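Long-range contacts in Low density lipoprotein receptor adapter protein 1 (Rattus norvegicus, PDB 3SO6), which serves as a clathrin-associated adaptor for LDL receptor endocytosis, its phosphotyrosine-binding (PTB/PID) domain, the part in this structure, recognising the NPXY motif of the receptor tail: residues K9-T14 with C101-C106; E23-A28 with Y76-K81; V69-I74 with Q121-A126. All blocks are in the same frame, centred on the assembly; numbering follows the deposited sequence. Where two conformers were deposited one is given.

Contact 1: K9-T14 with C101-C106; sequences KYLGMT and CHAFLC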
ATOM      1  N   LYS A   9       4.432  -1.783  11.009  1.00 14.54           N
ATOM      2  CA  LYS A   9       5.290  -0.654  11.337  1.00 13.09           C
ATOM      3  C   LYS A   9       5.549   0.111  10.052  1.00 13.22           C
ATOM      4  O   LYS A   9       5.770  -0.499   9.009  1.00 15.56           O
ATOM      5  CB  LYS A   9       6.590  -1.139  11.936  1.00 15.41           C
ATOM      6  CG  LYS A   9       6.391  -1.670  13.328  1.00 18.72           C
ATOM      7  CD  LYS A   9       7.688  -2.255  13.863  1.00 26.15           C
ATOM      8  CE  LYS A   9       7.535  -3.148  15.124  1.00 31.01           C
ATOM      9  NZ  LYS A   9       8.851  -3.447  15.748  1.00 37.14           N
ATOM     10  N   TYR A  10       5.451   1.459  10.075  1.00 13.31           N
ATOM     11  CA  TYR A  10       5.626   2.284   8.879  1.00 13.57           C
ATOM     12  C   TYR A  10       7.095   2.592   8.667  1.00 11.90           C
ATOM     13  O   TYR A  10       7.749   3.169   9.516  1.00 14.78           O
ATOM     14  CB  TYR A  10       4.881   3.595   9.084  1.00 14.12           C
ATOM     15  CG  TYR A  10       4.955   4.483   7.834  1.00 14.77           C
ATOM     16  CD1 TYR A  10       4.685   3.972   6.504  1.00 13.92           C
ATOM     17  CD2 TYR A  10       5.282   5.836   7.945  1.00 15.61           C
ATOM     18  CE1 TYR A  10       4.676   4.802   5.413  1.00 16.22           C
ATOM     19  CE2 TYR A  10       5.285   6.661   6.798  1.00 17.89           C
ATOM     20  CZ  TYR A  10       4.973   6.179   5.545  1.00 13.51           C
ATOM     21  OH  TYR A  10       4.936   6.983   4.438  1.00 19.27           O
ATOM     22  N   LEU A  11       7.635   2.137   7.534  1.00 12.59           N
ATOM     23  CA  LEU A  11       9.036   2.455   7.226  1.00 12.50           C
ATOM     24  C   LEU A  11       9.228   3.855   6.653  1.00 12.84           C
ATOM     25  O   LEU A  11      10.241   4.513   6.972  1.00 16.01           O
ATOM     26  CB  LEU A  11       9.552   1.404   6.234  1.00 12.87           C
ATOM     27  CG  LEU A  11       9.803  -0.037   6.810  1.00 12.06           C
ATOM     28  CD1 LEU A  11       9.824  -1.117   5.698  1.00 12.46           C
ATOM     29  CD2 LEU A  11      11.159  -0.087   7.555  1.00 15.25           C
ATOM     30  N   GLY A  12       8.293   4.320   5.863  1.00 12.83           N
ATOM     31  CA  GLY A  12       8.418   5.609   5.231  1.00 13.01           C
ATOM     32  C   GLY A  12       7.991   5.557   3.762  1.00 10.05           C
ATOM     33  O   GLY A  12       7.394   4.569   3.293  1.00 11.09           O
ATOM     34  N   MET A  13       8.296   6.649   3.084  1.00 12.72           N
ATOM     35  CA  MET A  13       7.885   6.823   1.687  1.00 13.73           C
ATOM     36  C   MET A  13       9.011   7.399   0.872  1.00 11.66           C
ATOM     37  O   MET A  13       9.919   8.062   1.389  1.00 15.50           O
ATOM     38  CB  MET A  13       6.632   7.709   1.601  1.00 15.76           C
ATOM     39  CG  MET A  13       6.766   9.113   2.131  1.00 24.03           C
ATOM     40  SD  MET A  13       5.641  10.194   1.033  1.00 39.89           S
ATOM     41  CE  MET A  13       6.789   9.691  -0.405  1.00 19.25           C
ATOM     42  N   THR A  14       8.905   7.150  -0.409  1.00 12.90           N
ATOM     43  CA  THR A  14       9.759   7.809  -1.401  1.00 12.48           C
ATOM     44  C   THR A  14       8.972   8.038  -2.663  1.00 12.33           C
ATOM     45  O   THR A  14       8.043   7.271  -2.965  1.00 14.36           O
ATOM     46  CB  THR A  14      11.008   6.906  -1.642  1.00 14.68           C
ATOM     47  OG1 THR A  14      11.969   7.653  -2.394  1.00 17.56           O
ATOM     48  CG2 THR A  14      10.635   5.624  -2.362  1.00 14.49           C
ATOM     49  N   CYS A 101       5.624   5.809  -3.069  1.00 12.42           N
ATOM     50  CA  CYS A 101       5.676   4.454  -2.590  1.00 11.74           C
ATOM     51  C   CYS A 101       5.749   4.528  -1.071  1.00 10.51           C
ATOM     52  O   CYS A 101       6.666   5.183  -0.525  1.00 11.90           O
ATOM     53  CB  CYS A 101       6.913   3.730  -3.190  1.00 12.43           C
ATOM     54  SG  CYS A 101       7.041   2.041  -2.620  1.00 13.96           S
ATOM     55  N   HIS A 102       4.805   3.828  -0.434  1.00 10.78           N
ATOM     56  CA  HIS A 102       4.759   3.746   1.013  1.00 10.95           C
ATOM     57  C   HIS A 102       5.025   2.300   1.476  1.00 10.49           C
ATOM     58  O   HIS A 102       4.416   1.356   0.945  1.00 11.71           O
ATOM     59  CB  HIS A 102       3.386   4.157   1.573  1.00 12.84           C
ATOM     60  CG  HIS A 102       3.057   5.603   1.337  1.00 13.08           C
ATOM     61  ND1 HIS A 102       3.196   6.574   2.302  1.00 17.01           N
ATOM     62  CD2 HIS A 102       2.627   6.243   0.215  1.00 17.87           C
ATOM     63  CE1 HIS A 102       2.808   7.740   1.812  1.00 16.10           C
ATOM     64  NE2 HIS A 102       2.498   7.585   0.533  1.00 18.62           N
ATOM     65  N   ALA A 103       6.014   2.112   2.383  1.00  9.80           N
ATOM     66  CA  ALA A 103       6.465   0.796   2.764  1.00  9.00           C
ATOM     67  C   ALA A 103       6.251   0.514   4.241  1.00  9.09           C
ATOM     68  O   ALA A 103       6.400   1.422   5.076  1.00 10.75           O
ATOM     69  CB  ALA A 103       7.926   0.590   2.378  1.00 11.07           C
ATOM     70  N   PHE A 104       5.889  -0.751   4.529  1.00  9.50           N
ATOM     71  CA  PHE A 104       5.558  -1.170   5.860  1.00  9.98           C
ATOM     72  C   PHE A 104       6.311  -2.441   6.184  1.00  9.23           C
ATOM     73  O   PHE A 104       6.411  -3.382   5.366  1.00 10.68           O
ATOM     74  CB  PHE A 104       4.034  -1.465   5.952  1.00  9.42           C
ATOM     75  CG  PHE A 104       3.206  -0.269   5.554  1.00 11.39           C
ATOM     76  CD1 PHE A 104       2.990   0.041   4.214  1.00 12.81           C
ATOM     77  CD2 PHE A 104       2.688   0.614   6.573  1.00 11.54           C
ATOM     78  CE1 PHE A 104       2.259   1.216   3.887  1.00 11.92           C
ATOM     79  CE2 PHE A 104       1.969   1.761   6.215  1.00 14.04           C
ATOM     80  CZ  PHE A 104       1.798   2.048   4.868  1.00 13.62           C
ATOM     81  N   LEU A 105       6.833  -2.506   7.404  1.00 11.01           N
ATOM     82  CA  LEU A 105       7.576  -3.663   7.866  1.00 11.43           C
ATOM     83  C   LEU A 105       6.597  -4.589   8.639  1.00 12.76           C
ATOM     84  O   LEU A 105       5.847  -4.127   9.541  1.00 13.45           O
ATOM     85  CB  LEU A 105       8.654  -3.217   8.832  1.00 12.01           C
ATOM     86  CG  LEU A 105       9.504  -4.366   9.364  1.00 14.25           C
ATOM     87  CD1 LEU A 105      10.440  -4.983   8.319  1.00 14.01           C
ATOM     88  CD2 LEU A 105      10.451  -3.802  10.456  1.00 17.05           C
ATOM     89  N   CYS A 106       6.588  -5.857   8.218  1.00 12.71           N
ATOM     90  CA  CYS A 106       5.759  -6.888   8.830  1.00 12.53           C
ATOM     91  C   CYS A 106       6.690  -7.705   9.720  1.00 14.68           C
ATOM     92  O   CYS A 106       7.915  -7.717   9.576  1.00 15.72           O
ATOM     93  CB  CYS A 106       5.114  -7.759   7.751  1.00 13.62           C
ATOM     94  SG  CYS A 106       4.179  -6.759   6.537  1.00 13.37           S
TER
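Tyr10 reaches His102 and Phe104 of the neighbouring antiparallel strand, and its side chain is the one to follow. CG stands anti to the backbone N (chi1 -177°), which sends the ring along the sheet surface toward His102. The first ring atom to meet the other strand is CD1, which lies 3.5 Å from CE2 of Phe104 and also close to the carbonyl oxygen of Ala103. The two rings are set obliquely, planes at 44°, with CD1 of Tyr10 over a face of the Phe104 ring. Next, CE1 passes between Ala103 O and the edge of the imidazole. At the tip, OH hydrogen-bonds ND1 of His102 at 2.8 Å; ND1 lies near the plane of the tyrosine ring. The other ring nitrogen of His102, NE2, is bonded to Glu100, so the imidazole is held from both ends and its rotation is fixed. Met13 CB packs over one imidazole face, 3.9 Å from the ring centroid, a CH-pi contact.

Between Tyr10 and Gly12 the pairing slips by one residue. Leu11 and Gly12 both face Ala103, a classic beta bulge: Leu11 N donates to Ala103 O at 2.8 Å, and Ala103 N returns a bond to Gly12 O at 3.0 Å. Gly12 N sits 3.5 Å above the plane of the Tyr10 ring, over its centre. Leu11 points its CB at the partner strand, and its side chain packs beside Leu105 and Ala103, CG 3.9 Å from CB of Leu105.

The pair lies mid-sheet, flanked by strands 44-51 and 86-92. Tyr10 and Phe104 pack on Val46 of the former, and Phe104 also meets Tyr89 of the latter, while across the sheet helix 22-38 covers Leu11, Thr14 and Cys101 with Ala28 and Ile32.

Contact 2: E23-A28 with Y76-K81; sequences ELSAAA and YCTADK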
ATOM      1  N   GLU A  23      10.305  -3.075 -10.944  1.00 11.31           N
ATOM      2  CA  GLU A  23      11.597  -2.387 -10.953  1.00 12.28           C
ATOM      3  C   GLU A  23      11.545  -1.114 -10.099  1.00 13.86           C
ATOM      4  O   GLU A  23      12.533  -0.714  -9.422  1.00 15.82           O
ATOM      5  CB  GLU A  23      12.065  -2.112 -12.382  1.00 13.20           C
ATOM      6  CG  GLU A  23      11.435  -0.949 -13.126  1.00 14.79           C
ATOM      7  CD  GLU A  23       9.977  -1.085 -13.557  1.00 15.34           C
ATOM      8  OE1 GLU A  23       9.254  -2.037 -13.202  1.00 16.21           O
ATOM      9  OE2 GLU A  23       9.503  -0.204 -14.286  1.00 18.81           O
ATOM     10  N   LEU A  24      10.386  -0.492 -10.109  1.00 12.43           N
ATOM     11  CA  LEU A  24      10.154   0.733  -9.385  1.00 14.49           C
ATOM     12  C   LEU A  24      10.035   0.442  -7.917  1.00 12.29           C
ATOM     13  O   LEU A  24      10.635   1.146  -7.080  1.00 12.19           O
ATOM     14  CB  LEU A  24       8.809   1.428  -9.857  1.00 18.14           C
ATOM     15  CG  LEU A  24       8.830   1.979 -11.255  1.00 18.73           C
ATOM     16  CD1 LEU A  24       7.517   1.747 -12.033  1.00 22.79           C
ATOM     17  CD2 LEU A  24       9.255   3.429 -11.236  1.00 20.00           C
ATOM     18  N   SER A  25       9.184  -0.536  -7.582  1.00 12.51           N
ATOM     19  CA  SER A  25       8.945  -0.809  -6.173  1.00 11.32           C
ATOM     20  C   SER A  25      10.190  -1.359  -5.498  1.00 10.61           C
ATOM     21  O   SER A  25      10.421  -1.047  -4.332  1.00 11.79           O
ATOM     22  CB  SER A  25       7.738  -1.726  -5.970  1.00 11.91           C
ATOM     23  OG  SER A  25       7.904  -2.987  -6.544  1.00 12.77           O
ATOM     24  N   ALA A  26      10.925  -2.227  -6.196  1.00  9.94           N
ATOM     25  CA  ALA A  26      12.126  -2.790  -5.578  1.00 10.21           C
ATOM     26  C   ALA A  26      13.078  -1.676  -5.197  1.00 10.63           C
ATOM     27  O   ALA A  26      13.654  -1.691  -4.116  1.00 11.78           O
ATOM     28  CB  ALA A  26      12.806  -3.803  -6.486  1.00 11.85           C
ATOM     29  N   ALA A  27      13.310  -0.711  -6.113  1.00 10.85           N
ATOM     30  CA  ALA A  27      14.264   0.361  -5.808  1.00 11.15           C
ATOM     31  C   ALA A  27      13.743   1.264  -4.740  1.00 10.00           C
ATOM     32  O   ALA A  27      14.488   1.740  -3.873  1.00 11.38           O
ATOM     33  CB  ALA A  27      14.618   1.133  -7.071  1.00 11.91           C
ATOM     34  N   ALA A  28      12.427   1.490  -4.712  1.00 10.59           N
ATOM     35  CA  ALA A  28      11.821   2.393  -3.725  1.00 10.58           C
ATOM     36  C   ALA A  28      11.993   1.755  -2.335  1.00 10.18           C
ATOM     37  O   ALA A  28      12.307   2.455  -1.384  1.00 11.16           O
ATOM     38  CB  ALA A  28      10.352   2.627  -3.984  1.00 11.66           C
ATOM     39  N   TYR A  76      -0.436  -0.013  -7.508  1.00 10.80           N
ATOM     40  CA  TYR A  76       0.434  -1.222  -7.477  0.50 10.49           C
ATOM     41  C   TYR A  76       0.659  -1.601  -6.019  1.00 10.30           C
ATOM     42  O   TYR A  76       0.756  -0.700  -5.163  1.00 10.23           O
ATOM     43  CB  TYR A  76       1.772  -0.830  -8.158  0.50 10.99           C
ATOM     44  CG  TYR A  76       2.689  -2.006  -8.526  0.50  9.15           C
ATOM     45  CD1 TYR A  76       2.428  -2.840  -9.599  0.50 12.34           C
ATOM     46  CD2 TYR A  76       3.876  -2.254  -7.780  0.50  9.51           C
ATOM     47  CE1 TYR A  76       3.292  -3.866  -9.925  0.50 12.18           C
ATOM     48  CE2 TYR A  76       4.706  -3.310  -8.091  0.50 10.62           C
ATOM     49  CZ  TYR A  76       4.420  -4.111  -9.153  0.50 12.87           C
ATOM     50  OH  TYR A  76       5.255  -5.167  -9.432  0.50 15.32           O
ATOM     51  N   CYS A  77       0.845  -2.888  -5.740  1.00  8.57           N
ATOM     52  CA  CYS A  77       1.311  -3.277  -4.459  1.00  8.88           C
ATOM     53  C   CYS A  77       2.259  -4.464  -4.566  1.00 10.16           C
ATOM     54  O   CYS A  77       2.255  -5.162  -5.571  1.00 10.66           O
ATOM     55  CB  CYS A  77       0.191  -3.563  -3.464  1.00 10.28           C
ATOM     56  SG  CYS A  77      -0.782  -5.029  -3.830  1.00 13.36           S
ATOM     57  N   THR A  78       3.030  -4.664  -3.501  1.00  8.79           N
ATOM     58  CA  THR A  78       4.111  -5.659  -3.526  1.00  9.09           C
ATOM     59  C   THR A  78       4.435  -6.242  -2.153  1.00  8.06           C
ATOM     60  O   THR A  78       4.450  -5.496  -1.183  1.00  9.60           O
ATOM     61  CB  THR A  78       5.392  -5.016  -4.149  1.00 10.40           C
ATOM     62  OG1 THR A  78       6.451  -5.955  -4.192  1.00 13.28           O
ATOM     63  CG2 THR A  78       5.917  -3.793  -3.332  1.00 13.80           C
ATOM     64  N   ALA A  79       4.735  -7.540  -2.127  1.00 10.10           N
ATOM     65  CA  ALA A  79       5.503  -8.113  -1.078  1.00 10.61           C
ATOM     66  C   ALA A  79       6.932  -8.157  -1.675  1.00 10.62           C
ATOM     67  O   ALA A  79       7.174  -8.906  -2.650  1.00 12.88           O
ATOM     68  CB  ALA A  79       4.991  -9.481  -0.733  1.00 11.57           C
ATOM     69  N   ASP A  80       7.839  -7.339  -1.165  1.00 11.67           N
ATOM     70  CA  ASP A  80       9.171  -7.151  -1.850  1.00 12.59           C
ATOM     71  C   ASP A  80      10.000  -8.438  -1.889  1.00 12.67           C
ATOM     72  O   ASP A  80       9.945  -9.255  -0.964  1.00 13.40           O
ATOM     73  CB  ASP A  80       9.921  -6.017  -1.098  1.00 11.92           C
ATOM     74  CG  ASP A  80      11.103  -5.516  -1.863  1.00 13.25           C
ATOM     75  OD1 ASP A  80      10.911  -4.975  -2.952  1.00 13.88           O
ATOM     76  OD2 ASP A  80      12.247  -5.649  -1.367  1.00 14.08           O
ATOM     77  N   LYS A  81      10.745  -8.629  -2.988  1.00 12.55           N
ATOM     78  CA  LYS A  81      11.612  -9.827  -3.083  1.00 13.93           C
ATOM     79  C   LYS A  81      12.814  -9.750  -2.166  1.00 15.11           C
ATOM     80  O   LYS A  81      13.072 -10.680  -1.391  1.00 16.66           O
ATOM     81  CB  LYS A  81      12.120  -9.960  -4.515  1.00 15.95           C
ATOM     82  CG  LYS A  81      12.962 -11.226  -4.758  1.00 18.41           C
ATOM     83  CD  LYS A  81      13.475 -11.245  -6.211  1.00 23.47           C
ATOM     84  CE  LYS A  81      14.470 -12.387  -6.394  1.00 28.98           C
ATOM     85  NZ  LYS A  81      15.099 -12.297  -7.776  1.00 35.06           N
TER
HETATM   86  O   HOH W   1       8.974  -4.816  -4.787  1.00 14.56           O
HETATM   87  O   HOH W   2      14.073  -4.138  -2.793  1.00 17.47           O
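Ser25 is the residue of the helix that presses on the strand. Its CB rests 3.8 Å from CG2 of Thr78, a methyl that chi1 of -180° turns to the helix while OG1 stands anti to the backbone N. In the deposited Tyr76 conformer described here, CE2 brings the ring edge to 3.6 Å from Ser25 OG. This is the directly packed part. The contact as a whole buries 163 Å².

At Asp80 the carboxylate stands beside Ala26, OD1 3.6 Å from its CA, and its polar links to the helix run through two waters. One lies 2.8 Å from Ser25 OG and donates to Thr78 OG1 (2.8 Å) and Asp80 OD1 (2.7 Å). The second donates to Ala26 O and to Asp80 OD2. OD2 also accepts from the backbone N of His83, which helps fix the carboxylate's orientation.

Thr78 OG1 has a further partner in a polar side chain of the bound peptide. Residues 76-79 pair antiparallel with that peptide, extending the sheet by one strand. Helix 22-38 covers the Tyr76 and Thr78 face, while Cys77 and Ala79 face helix 109-131, beside which the peptide lies: the arrangement by which PTB domains take up NPXY-containing tails.

Contact 3: V69-I74 with Q121-A126; sequences VSIYRI and QAFKVA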
ATOM      1  N   VAL A  69      -6.694   6.210   1.832  1.00 13.89           N
ATOM      2  CA  VAL A  69      -6.175   6.166   0.489  1.00 15.20           C
ATOM      3  C   VAL A  69      -7.225   5.542  -0.420  1.00 13.84           C
ATOM      4  O   VAL A  69      -7.415   4.296  -0.394  1.00 14.85           O
ATOM      5  CB  VAL A  69      -4.865   5.357   0.437  1.00 14.99           C
ATOM      6  CG1 VAL A  69      -4.230   5.497  -0.934  1.00 18.75           C
ATOM      7  CG2 VAL A  69      -3.877   5.890   1.536  1.00 17.80           C
ATOM      8  N   SER A  70      -7.854   6.346  -1.278  1.00 14.78           N
ATOM      9  CA  SER A  70      -8.898   5.826  -2.183  1.00 14.91           C
ATOM     10  C   SER A  70      -8.300   4.724  -3.038  1.00 14.41           C
ATOM     11  O   SER A  70      -7.198   4.874  -3.616  1.00 15.57           O
ATOM     12  CB  SER A  70      -9.370   6.955  -3.096  1.00 17.13           C
ATOM     13  OG  SER A  70     -10.203   6.440  -4.092  1.00 19.67           O
ATOM     14  N   ILE A  71      -9.086   3.678  -3.276  1.00 13.87           N
ATOM     15  CA  ILE A  71      -8.647   2.583  -4.176  1.00 13.62           C
ATOM     16  C   ILE A  71      -8.253   3.126  -5.552  1.00 13.70           C
ATOM     17  O   ILE A  71      -7.353   2.561  -6.161  1.00 13.06           O
ATOM     18  CB  ILE A  71      -9.800   1.476  -4.283  1.00 13.55           C
ATOM     19  CG1 ILE A  71      -9.245   0.142  -4.701  1.00 15.77           C
ATOM     20  CG2 ILE A  71     -11.022   2.015  -5.119  1.00 14.36           C
ATOM     21  CD1 ILE A  71      -8.480  -0.594  -3.672  1.00 15.64           C
ATOM     22  N   TYR A  72      -8.898   4.205  -6.035  1.00 13.41           N
ATOM     23  CA  TYR A  72      -8.592   4.693  -7.385  1.00 13.31           C
ATOM     24  C   TYR A  72      -7.232   5.345  -7.521  1.00 13.59           C
ATOM     25  O   TYR A  72      -6.713   5.518  -8.601  1.00 15.97           O
ATOM     26  CB  TYR A  72      -9.631   5.697  -7.809  1.00 15.18           C
ATOM     27  CG  TYR A  72     -11.030   5.167  -7.829  1.00 16.07           C
ATOM     28  CD1 TYR A  72     -11.399   4.115  -8.696  1.00 17.53           C
ATOM     29  CD2 TYR A  72     -11.992   5.736  -6.989  1.00 16.66           C
ATOM     30  CE1 TYR A  72     -12.716   3.678  -8.697  1.00 17.72           C
ATOM     31  CE2 TYR A  72     -13.299   5.269  -6.972  1.00 20.16           C
ATOM     32  CZ  TYR A  72     -13.655   4.221  -7.838  1.00 20.00           C
ATOM     33  OH  TYR A  72     -14.986   3.745  -7.908  1.00 24.37           O
ATOM     34  N   ARG A  73      -6.644   5.701  -6.388  1.00 14.15           N
ATOM     35  CA  ARG A  73      -5.310   6.284  -6.360  1.00 13.08           C
ATOM     36  C   ARG A  73      -4.176   5.260  -6.349  1.00 12.79           C
ATOM     37  O   ARG A  73      -3.006   5.661  -6.539  1.00 14.21           O
ATOM     38  CB  ARG A  73      -5.166   7.147  -5.101  1.00 14.96           C
ATOM     39  CG  ARG A  73      -6.026   8.412  -5.120  1.00 15.87           C
ATOM     40  CD  ARG A  73      -6.011   9.120  -3.722  1.00 18.57           C
ATOM     41  NE  ARG A  73      -4.649   9.347  -3.258  1.00 18.51           N
ATOM     42  CZ  ARG A  73      -4.269   9.487  -1.983  1.00 18.78           C
ATOM     43  NH1 ARG A  73      -5.138   9.461  -0.989  1.00 20.33           N
ATOM     44  NH2 ARG A  73      -2.968   9.587  -1.652  1.00 21.00           N
ATOM     45  N   ILE A  74      -4.452   3.990  -5.967  1.00 12.30           N
ATOM     46  CA  ILE A  74      -3.387   3.013  -5.687  1.00 11.39           C
ATOM     47  C   ILE A  74      -3.138   2.306  -7.004  1.00 11.66           C
ATOM     48  O   ILE A  74      -4.101   1.790  -7.619  1.00 12.61           O
ATOM     49  CB  ILE A  74      -3.824   2.019  -4.590  1.00 11.50           C
ATOM     50  CG1 ILE A  74      -4.188   2.739  -3.278  1.00 12.53           C
ATOM     51  CG2 ILE A  74      -2.753   0.957  -4.460  1.00 12.76           C
ATOM     52  CD1 ILE A  74      -4.853   1.801  -2.242  1.00 13.73           C
ATOM     53  N   GLN A 121      -7.083  -8.581  -3.614  1.00 10.56           N
ATOM     54  CA  GLN A 121      -8.513  -8.792  -3.578  1.00 11.73           C
ATOM     55  C   GLN A 121      -9.286  -7.489  -3.614  1.00 10.69           C
ATOM     56  O   GLN A 121     -10.308  -7.387  -4.322  1.00 11.51           O
ATOM     57  CB  GLN A 121      -8.937  -9.643  -2.388  1.00 14.07           C
ATOM     58  CG  GLN A 121     -10.448  -9.984  -2.410  1.00 17.26           C
ATOM     59  CD  GLN A 121     -11.011 -10.542  -1.048  1.00 24.76           C
ATOM     60  OE1 GLN A 121     -10.271 -10.799  -0.099  1.00 24.48           O
ATOM     61  NE2 GLN A 121     -12.367 -10.721  -0.979  1.00 26.37           N
ATOM     62  N   ALA A 122      -8.827  -6.493  -2.876  1.00  9.75           N
ATOM     63  CA  ALA A 122      -9.501  -5.205  -2.911  1.00  9.75           C
ATOM     64  C   ALA A 122      -9.473  -4.579  -4.311  1.00 10.31           C
ATOM     65  O   ALA A 122     -10.502  -4.033  -4.752  1.00 10.60           O
ATOM     66  CB  ALA A 122      -8.835  -4.275  -1.955  1.00 11.14           C
ATOM     67  N   PHE A 123      -8.330  -4.676  -5.020  1.00 10.01           N
ATOM     68  CA  PHE A 123      -8.272  -4.143  -6.387  1.00 10.19           C
ATOM     69  C   PHE A 123      -9.298  -4.855  -7.239  1.00 10.64           C
ATOM     70  O   PHE A 123      -9.998  -4.254  -8.045  1.00 11.48           O
ATOM     71  CB  PHE A 123      -6.931  -4.452  -7.017  1.00 10.04           C
ATOM     72  CG  PHE A 123      -5.729  -3.739  -6.432  1.00 10.58           C
ATOM     73  CD1 PHE A 123      -5.828  -2.581  -5.641  1.00 10.56           C
ATOM     74  CD2 PHE A 123      -4.420  -4.200  -6.789  1.00 10.40           C
ATOM     75  CE1 PHE A 123      -4.669  -1.936  -5.205  1.00  9.64           C
ATOM     76  CE2 PHE A 123      -3.290  -3.536  -6.394  1.00 10.52           C
ATOM     77  CZ  PHE A 123      -3.414  -2.417  -5.564  1.00 11.03           C
ATOM     78  N   LYS A 124      -9.394  -6.190  -7.161  1.00 10.96           N
ATOM     79  CA  LYS A 124     -10.284  -6.993  -7.998  1.00 11.42           C
ATOM     80  C   LYS A 124     -11.752  -6.690  -7.710  1.00 10.32           C
ATOM     81  O   LYS A 124     -12.551  -6.439  -8.622  1.00 11.64           O
ATOM     82  CB  LYS A 124      -9.993  -8.483  -7.779  1.00 13.77           C
ATOM     83  CG  LYS A 124     -10.923  -9.363  -8.661  1.00 15.88           C
ATOM     84  CD  LYS A 124     -10.590 -10.917  -8.511  1.00 18.16           C
ATOM     85  CE  LYS A 124     -11.186 -11.690  -9.712  1.00 26.00           C
ATOM     86  NZ  LYS A 124     -12.456 -12.248  -9.351  1.00 35.79           N
ATOM     87  N   VAL A 125     -12.116  -6.659  -6.430  1.00  9.98           N
ATOM     88  CA  VAL A 125     -13.502  -6.401  -6.074  1.00 11.07           C
ATOM     89  C   VAL A 125     -13.837  -4.942  -6.433  1.00 10.25           C
ATOM     90  O   VAL A 125     -14.946  -4.705  -6.976  1.00 10.01           O
ATOM     91  CB  VAL A 125     -13.693  -6.687  -4.582  1.00 11.16           C
ATOM     92  CG1 VAL A 125     -15.101  -6.210  -4.154  1.00 13.30           C
ATOM     93  CG2 VAL A 125     -13.517  -8.161  -4.348  1.00 14.53           C
ATOM     94  N   ALA A 126     -12.978  -3.981  -6.211  1.00  9.92           N
ATOM     95  CA  ALA A 126     -13.263  -2.589  -6.644  1.00  9.34           C
ATOM     96  C   ALA A 126     -13.494  -2.514  -8.133  1.00  9.73           C
ATOM     97  O   ALA A 126     -14.389  -1.812  -8.578  1.00 12.08           O
ATOM     98  CB  ALA A 126     -12.140  -1.657  -6.185  1.00 11.44           C
TER
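Ala126 N donates to Ala122 O at 2.9 Å, and this turn of helix 109-131 presents both alanine methyls to Ile71. The isoleucine lies across them: its CG1 is 3.7 Å from CB of Ala126, its CG2 a little farther from the same methyl, and its CD1 4.1 Å from CB of Ala122. A chi1 of -157° lays CG1 against Ala126, and the bend at chi2 (74°) takes CD1 toward Ala122 and Phe123.

There CD1 comes in at the edge of the phenyl ring, nearly in its plane, 3.9 Å from CD1 of Phe123. Ile74 meets the same ring farther round its rim: its CG2 lies 3.5 Å from CE1 of Phe123 and almost as close to CZ. The two isoleucines thus border one ring edge from successive positions, and the Ile74 and Phe123 side chains cross at about a right angle. Everything that meets across the contact is hydrocarbon, and all five touching residues are buried.

This is the seam between the C-terminal helix of the PTB fold and the turn that leads into strand 74-79, the edge strand to which the receptor peptide adds itself. Ile71, Phe123 and Ala126 all also pack on that peptide, Ile74 O is hydrogen-bonded to one of its polar side chains, and the backbone of Tyr72 is bonded to it as well.

The turn that carries Ile71 and leads into Ile74 has its own internal bonds. Ser70 OG accepts from Tyr72 N at 3.2 Å, an ST turn, and Ser70 O takes Arg73 N at 2.9 Å in the short 3-10 segment 71-73. The side chain of Arg73 forms a salt bridge with Glu67, and its NE is bonded to Gln92 O.

Overall arrangement
All three contacts reach the same antiparallel sheet, but at different places. Contact 1 is strand on strand in mid-sheet, bonded chiefly through backbone and only partly buried. Contacts 2 and 3 are buried helix packing and share the strand 74-79 region: contact 2 sets helix 22-38 against it with waters between polar groups, whereas contact 3 brings helix 109-131, with hydrocarbon alone, against the 3-10 turn between strands 65-70 and 74-79 and the first residue of the latter. Contacts 1 and 2 meet where Ala28 packs on Thr14 and Cys101; contacts 2 and 3 meet where Cys77 touches Phe123. Contacts 1 and 3 do not touch, their centres being about 18 Å apart. Residues of contacts 2 and 3 border the receptor peptide.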